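Local coordinates for protein putative rRNA methylase (Clostridium thermocellum ATCC 27405, PDB 3EEY) that binds S-adenosylmethionine and probably acts as a methyltransferase, perhaps on ribosomal RNA, at residues 7-10 and 11-14; 19-22 and 23-26. One frame throughout, in Å; residues are numbered along the deposited sequence.

Contact 1: residues 7-10 and 11-14; sequences NSLG and QSHD
Asn7 O receives Gln11 N at 2.9 Å and Ser8 O receives the amide of Ser12, so the first turn of helix 8-19 closes with regular i to i+4 bonds, while the bond from Asp14 N to Gly10 O, further along, is weak. Asn7 itself is the N-cap. Its side chain turns back over the end of the helix, with CG standing between the backbone N and the carbonyl carbon (chi1 64°), and Asn7 OD1 accepts Gly10 N at 3.0 Å; the N-H points fairly straight at it (159°), from a position tilted off the plane of the amide group. Within the helix, Ser12 OG folds back and donates to Leu9 O, the carbonyl three residues earlier, at 2.6 Å. Leu9 O also meets the ring of His13, with His13 CD2 3.3 Å away. Ser12 OG sits at the edge of the same imidazole, in its plane. The helix precedes the first strand of the Rossmann-like methyltransferase fold and lies over the central sheet, with Ser12 packed on Leu182, Thr136 and Val138. Gln11 runs its CB and CG alongside Asn7 O, CG at 3.4 Å, then carries its amide onward: NE2 bonds to Lys6 O and to Gln168 OE1 of the second subunit, which brings the helix start into the dimer contact. Asp14 has its carboxylate carbon CG 3.6 Å from Gly10 O, and the nearby salt bridge with Lys6 should offset the charge placed beside that carbonyl. His13 points its NE2 to Asp36 OD1, and its ring stacks with Phe39. Asp36 is an S-adenosylmethionine-binding residue, which makes His13 a second-shell partner of the cofactor site.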
ATOM      1  N   ASN A   7       6.998  -7.404   0.764  1.00 39.11           N
ATOM      2  CA  ASN A   7       7.815  -6.215   0.520  1.00 42.56           C
ATOM      3  C   ASN A   7       7.414  -5.526  -0.787  1.00 33.45           C
ATOM      4  O   ASN A   7       6.584  -6.050  -1.532  1.00 34.92           O
ATOM      5  CB  ASN A   7       9.314  -6.551   0.556  1.00 34.56           C
ATOM      6  CG  ASN A   7       9.748  -7.514  -0.548  1.00 45.74           C
ATOM      7  OD1 ASN A   7       8.958  -7.944  -1.390  1.00 49.16           O
ATOM      8  ND2 ASN A   7      11.023  -7.858  -0.538  1.00 33.56           N
ATOM      9  N   SER A   8       8.009  -4.371  -1.057  1.00 31.06           N
ATOM     10  CA  SER A   8       7.683  -3.564  -2.235  1.00 35.55           C
ATOM     11  C   SER A   8       7.804  -4.340  -3.543  1.00 35.00           C
ATOM     12  O   SER A   8       6.883  -4.324  -4.363  1.00 32.82           O
ATOM     13  CB  SER A   8       8.543  -2.310  -2.268  1.00 39.01           C
ATOM     14  OG  SER A   8       8.224  -1.476  -1.171  1.00 36.80           O
ATOM     15  N   LEU A   9       8.916  -5.053  -3.707  1.00 35.04           N
ATOM     16  CA  LEU A   9       9.130  -5.911  -4.868  1.00 33.78           C
ATOM     17  C   LEU A   9       8.021  -6.944  -5.082  1.00 32.64           C
ATOM     18  O   LEU A   9       7.523  -7.092  -6.193  1.00 44.32           O
ATOM     19  CB  LEU A   9      10.490  -6.609  -4.773  1.00 42.12           C
ATOM     20  CG  LEU A   9      10.934  -7.486  -5.952  1.00 41.09           C
ATOM     21  CD1 LEU A   9      11.066  -6.702  -7.264  1.00 38.07           C
ATOM     22  CD2 LEU A   9      12.239  -8.186  -5.621  1.00 48.81           C
ATOM     23  N   GLY A  10       7.634  -7.643  -4.020  1.00 36.84           N
ATOM     24  CA  GLY A  10       6.544  -8.609  -4.074  1.00 33.52           C
ATOM     25  C   GLY A  10       5.183  -7.989  -4.332  1.00 36.12           C
ATOM     26  O   GLY A  10       4.359  -8.568  -5.036  1.00 38.59           O
ATOM     27  N   GLN A  11       4.955  -6.810  -3.756  1.00 36.39           N
ATOM     28  CA  GLN A  11       3.713  -6.060  -3.923  1.00 31.73           C
ATOM     29  C   GLN A  11       3.516  -5.482  -5.329  1.00 37.52           C
ATOM     30  O   GLN A  11       2.381  -5.434  -5.817  1.00 41.25           O
ATOM     31  CB  GLN A  11       3.619  -4.953  -2.880  1.00 37.49           C
ATOM     32  CG  GLN A  11       3.244  -5.440  -1.497  1.00 31.44           C
ATOM     33  CD  GLN A  11       2.810  -4.324  -0.596  1.00 39.36           C
ATOM     34  OE1 GLN A  11       1.897  -3.556  -0.922  1.00 36.67           O
ATOM     35  NE2 GLN A  11       3.457  -4.221   0.553  1.00 37.69           N
ATOM     36  N   SER A  12       4.612  -5.058  -5.970  1.00 32.00           N
ATOM     37  CA  SER A  12       4.577  -4.612  -7.372  1.00 30.79           C
ATOM     38  C   SER A  12       4.000  -5.678  -8.311  1.00 32.25           C
ATOM     39  O   SER A  12       3.158  -5.378  -9.153  1.00 30.81           O
ATOM     40  CB  SER A  12       5.958  -4.160  -7.848  1.00 33.28           C
ATOM     41  OG  SER A  12       6.870  -5.242  -7.962  1.00 40.46           O
ATOM     42  N   HIS A  13       4.429  -6.924  -8.129  1.00 32.19           N
ATOM     43  CA  HIS A  13       3.894  -8.058  -8.880  1.00 23.86           C
ATOM     44  C   HIS A  13       2.406  -8.305  -8.616  1.00 31.40           C
ATOM     45  O   HIS A  13       1.649  -8.588  -9.546  1.00 38.93           O
ATOM     46  CB  HIS A  13       4.699  -9.310  -8.555  1.00 28.08           C
ATOM     47  CG  HIS A  13       6.051  -9.341  -9.193  1.00 38.27           C
ATOM     48  ND1 HIS A  13       6.503 -10.417  -9.923  1.00 53.28           N
ATOM     49  CD2 HIS A  13       7.052  -8.430  -9.210  1.00 50.58           C
ATOM     50  CE1 HIS A  13       7.724 -10.170 -10.359  1.00 48.87           C
ATOM     51  NE2 HIS A  13       8.078  -8.969  -9.943  1.00 41.97           N
ATOM     52  N   ASP A  14       1.997  -8.194  -7.350  1.00 36.35           N
ATOM     53  CA  ASP A  14       0.592  -8.321  -6.950  1.00 35.78           C
ATOM     54  C   ASP A  14      -0.312  -7.261  -7.581  1.00 37.90           C
ATOM     55  O   ASP A  14      -1.422  -7.576  -8.013  1.00 38.99           O
ATOM     56  CB  ASP A  14       0.446  -8.282  -5.423  1.00 43.06           C
ATOM     57  CG  ASP A  14       0.870  -9.584  -4.749  1.00 51.08           C
ATOM     58  OD1 ASP A  14       1.256 -10.547  -5.443  1.00 53.33           O
ATOM     59  OD2 ASP A  14       0.802  -9.648  -3.506  1.00 57.45           O
TER

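Contact 2: residues 19-22 and 23-26; sequences FVKE and GDTV
Lys21 N and Asp24 OD2 make the one hydrogen bond between residues 19-22 and 23-26, at 2.9 Å and with the N-H aimed at the oxygen at 157°. The amide reaches OD2 on its anti side, from 34° out of the carboxylate plane. Lys21 also lays its CG against Asp24 OD2 at 3.4 Å, the two side chains crossing at about a right angle. Alongside this bond a small apolar contact forms, in which CG1 of Val26 approaches both methyls of Val20, coming within 3.9 Å of Val20 CG2. Behind these contacts stands a type II beta turn from Lys21 to Asp24, which reverses the chain and brings the Asp24 carboxylate back to the backbone N of Lys21. Gly23 takes the third position of the turn with a positive phi, where a beta carbon would be jammed against Glu22 O. Asp24 CG swings anti to its own carbonyl carbon (chi1 -79°), which directs the carboxylate across the turn to the Lys21 backbone N and leaves Asp24 CG 3.4 Å from Lys21 O. OD2 has a second partner, Lys95 NZ, in a salt bridge, and together with the backbone N-H of Lys21 this lysine would be expected to favour the charged carboxylate. Beyond the turn the chain enters strand 25-28. Backbone bonds tie Asp24 and Val26 to Arg49 on one neighbouring strand, and Thr25 to Lys95 on another. The valine pair lies between the sheet and helix 35-44, Val20 resting on Ala96 and Leu43, and Val26 on Ala96, Val50 and Leu40.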
ATOM      1  N   PHE A  19      -4.143  -5.929 -12.629  1.00 53.65           N
ATOM      2  CA  PHE A  19      -4.469  -5.042 -13.739  1.00 47.24           C
ATOM      3  C   PHE A  19      -4.246  -5.669 -15.109  1.00 49.96           C
ATOM      4  O   PHE A  19      -4.962  -5.363 -16.056  1.00 55.23           O
ATOM      5  CB  PHE A  19      -3.642  -3.762 -13.627  1.00 44.41           C
ATOM      6  CG  PHE A  19      -4.181  -2.771 -12.642  1.00 39.26           C
ATOM      7  CD1 PHE A  19      -4.925  -1.685 -13.082  1.00 39.19           C
ATOM      8  CD2 PHE A  19      -3.932  -2.897 -11.279  1.00 42.11           C
ATOM      9  CE1 PHE A  19      -5.427  -0.751 -12.186  1.00 44.89           C
ATOM     10  CE2 PHE A  19      -4.432  -1.970 -10.372  1.00 45.28           C
ATOM     11  CZ  PHE A  19      -5.183  -0.893 -10.829  1.00 43.08           C
ATOM     12  N   VAL A  20      -3.247  -6.535 -15.218  1.00 50.09           N
ATOM     13  CA  VAL A  20      -2.861  -7.096 -16.506  1.00 51.10           C
ATOM     14  C   VAL A  20      -3.630  -8.377 -16.805  1.00 58.10           C
ATOM     15  O   VAL A  20      -3.614  -9.319 -16.011  1.00 60.26           O
ATOM     16  CB  VAL A  20      -1.329  -7.349 -16.576  1.00 46.79           C
ATOM     17  CG1 VAL A  20      -0.924  -8.043 -17.868  1.00 44.28           C
ATOM     18  CG2 VAL A  20      -0.593  -6.050 -16.440  1.00 40.64           C
ATOM     19  N   LYS A  21      -4.327  -8.384 -17.938  1.00 61.44           N
ATOM     20  CA  LYS A  21      -4.962  -9.596 -18.450  0.50 65.00           C
ATOM     21  C   LYS A  21      -4.292 -10.034 -19.755  1.00 67.04           C
ATOM     22  O   LYS A  21      -3.379  -9.362 -20.252  1.00 65.83           O
ATOM     23  CB  LYS A  21      -6.485  -9.415 -18.610  0.50 65.09           C
ATOM     24  CG  LYS A  21      -6.937  -8.361 -19.618  0.50 64.71           C
ATOM     25  CD  LYS A  21      -8.452  -8.391 -19.791  0.50 66.56           C
ATOM     26  CE  LYS A  21      -8.922  -7.424 -20.869  0.50 70.39           C
ATOM     27  NZ  LYS A  21     -10.371  -7.604 -21.188  0.50 67.52           N
ATOM     28  N   GLU A  22      -4.735 -11.164 -20.296  1.00 68.97           N
ATOM     29  CA  GLU A  22      -4.127 -11.725 -21.498  1.00 67.58           C
ATOM     30  C   GLU A  22      -4.476 -10.935 -22.754  1.00 64.69           C
ATOM     31  O   GLU A  22      -5.625 -10.516 -22.942  1.00 62.16           O
ATOM     32  CB  GLU A  22      -4.497 -13.201 -21.651  1.00 71.35           C
ATOM     33  CG  GLU A  22      -4.131 -14.036 -20.431  1.00 84.19           C
ATOM     34  CD  GLU A  22      -3.653 -15.427 -20.780  1.00 97.09           C
ATOM     35  OE1 GLU A  22      -4.244 -16.058 -21.684  1.00107.32           O
ATOM     36  OE2 GLU A  22      -2.686 -15.892 -20.138  1.00 95.95           O
ATOM     37  N   GLY A  23      -3.465 -10.717 -23.595  1.00 58.26           N
ATOM     38  CA  GLY A  23      -3.619  -9.944 -24.821  1.00 58.94           C
ATOM     39  C   GLY A  23      -3.214  -8.484 -24.705  1.00 61.12           C
ATOM     40  O   GLY A  23      -3.192  -7.766 -25.708  1.00 57.06           O
ATOM     41  N   ASP A  24      -2.882  -8.052 -23.487  1.00 59.51           N
ATOM     42  CA  ASP A  24      -2.524  -6.657 -23.210  1.00 56.66           C
ATOM     43  C   ASP A  24      -1.146  -6.290 -23.729  1.00 50.78           C
ATOM     44  O   ASP A  24      -0.333  -7.160 -24.016  1.00 49.54           O
ATOM     45  CB  ASP A  24      -2.593  -6.372 -21.705  1.00 58.61           C
ATOM     46  CG  ASP A  24      -4.011  -6.147 -21.211  1.00 64.30           C
ATOM     47  OD1 ASP A  24      -4.890  -5.790 -22.030  1.00 72.35           O
ATOM     48  OD2 ASP A  24      -4.246  -6.315 -19.995  1.00 59.47           O
ATOM     49  N   THR A  25      -0.890  -4.994 -23.863  1.00 53.41           N
ATOM     50  CA  THR A  25       0.451  -4.515 -24.164  1.00 48.07           C
ATOM     51  C   THR A  25       1.025  -3.883 -22.903  1.00 47.43           C
ATOM     52  O   THR A  25       0.418  -2.990 -22.317  1.00 42.24           O
ATOM     53  CB  THR A  25       0.470  -3.542 -25.367  1.00 53.04           C
ATOM     54  OG1 THR A  25      -0.028  -4.214 -26.526  1.00 46.39           O
ATOM     55  CG2 THR A  25       1.889  -3.051 -25.660  1.00 47.08           C
ATOM     56  N   VAL A  26       2.183  -4.383 -22.477  1.00 44.99           N
ATOM     57  CA  VAL A  26       2.821  -3.961 -21.235  1.00 39.34           C
ATOM     58  C   VAL A  26       4.283  -3.595 -21.493  1.00 41.13           C
ATOM     59  O   VAL A  26       4.826  -3.935 -22.537  1.00 39.47           O
ATOM     60  CB  VAL A  26       2.703  -5.044 -20.112  1.00 40.10           C
ATOM     61  CG1 VAL A  26       1.244  -5.334 -19.770  1.00 33.71           C
ATOM     62  CG2 VAL A  26       3.420  -6.335 -20.505  1.00 39.80           C
TER

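In the fold
Contact 1 opens helix 8-19, and contact 2 follows it in series, turning the chain from the end of that helix into strand 25-28. Their centres are 18 Å apart and their nearest atoms about 6 Å, without touching. Together they mark the start and the exit of one helix-to-strand connection in a Rossmann-like methyltransferase fold, whose strand 25-28 lies between strands 49-53 and 94-101 of the mixed sheet. Both also meet helix 35-44, contact 1 through Asp36 and Phe39 and contact 2 through Leu40 and Leu43. Contact 1 is the one close to the S-adenosylmethionine site; the Val26 side chain is about 13 Å from the bound cofactor.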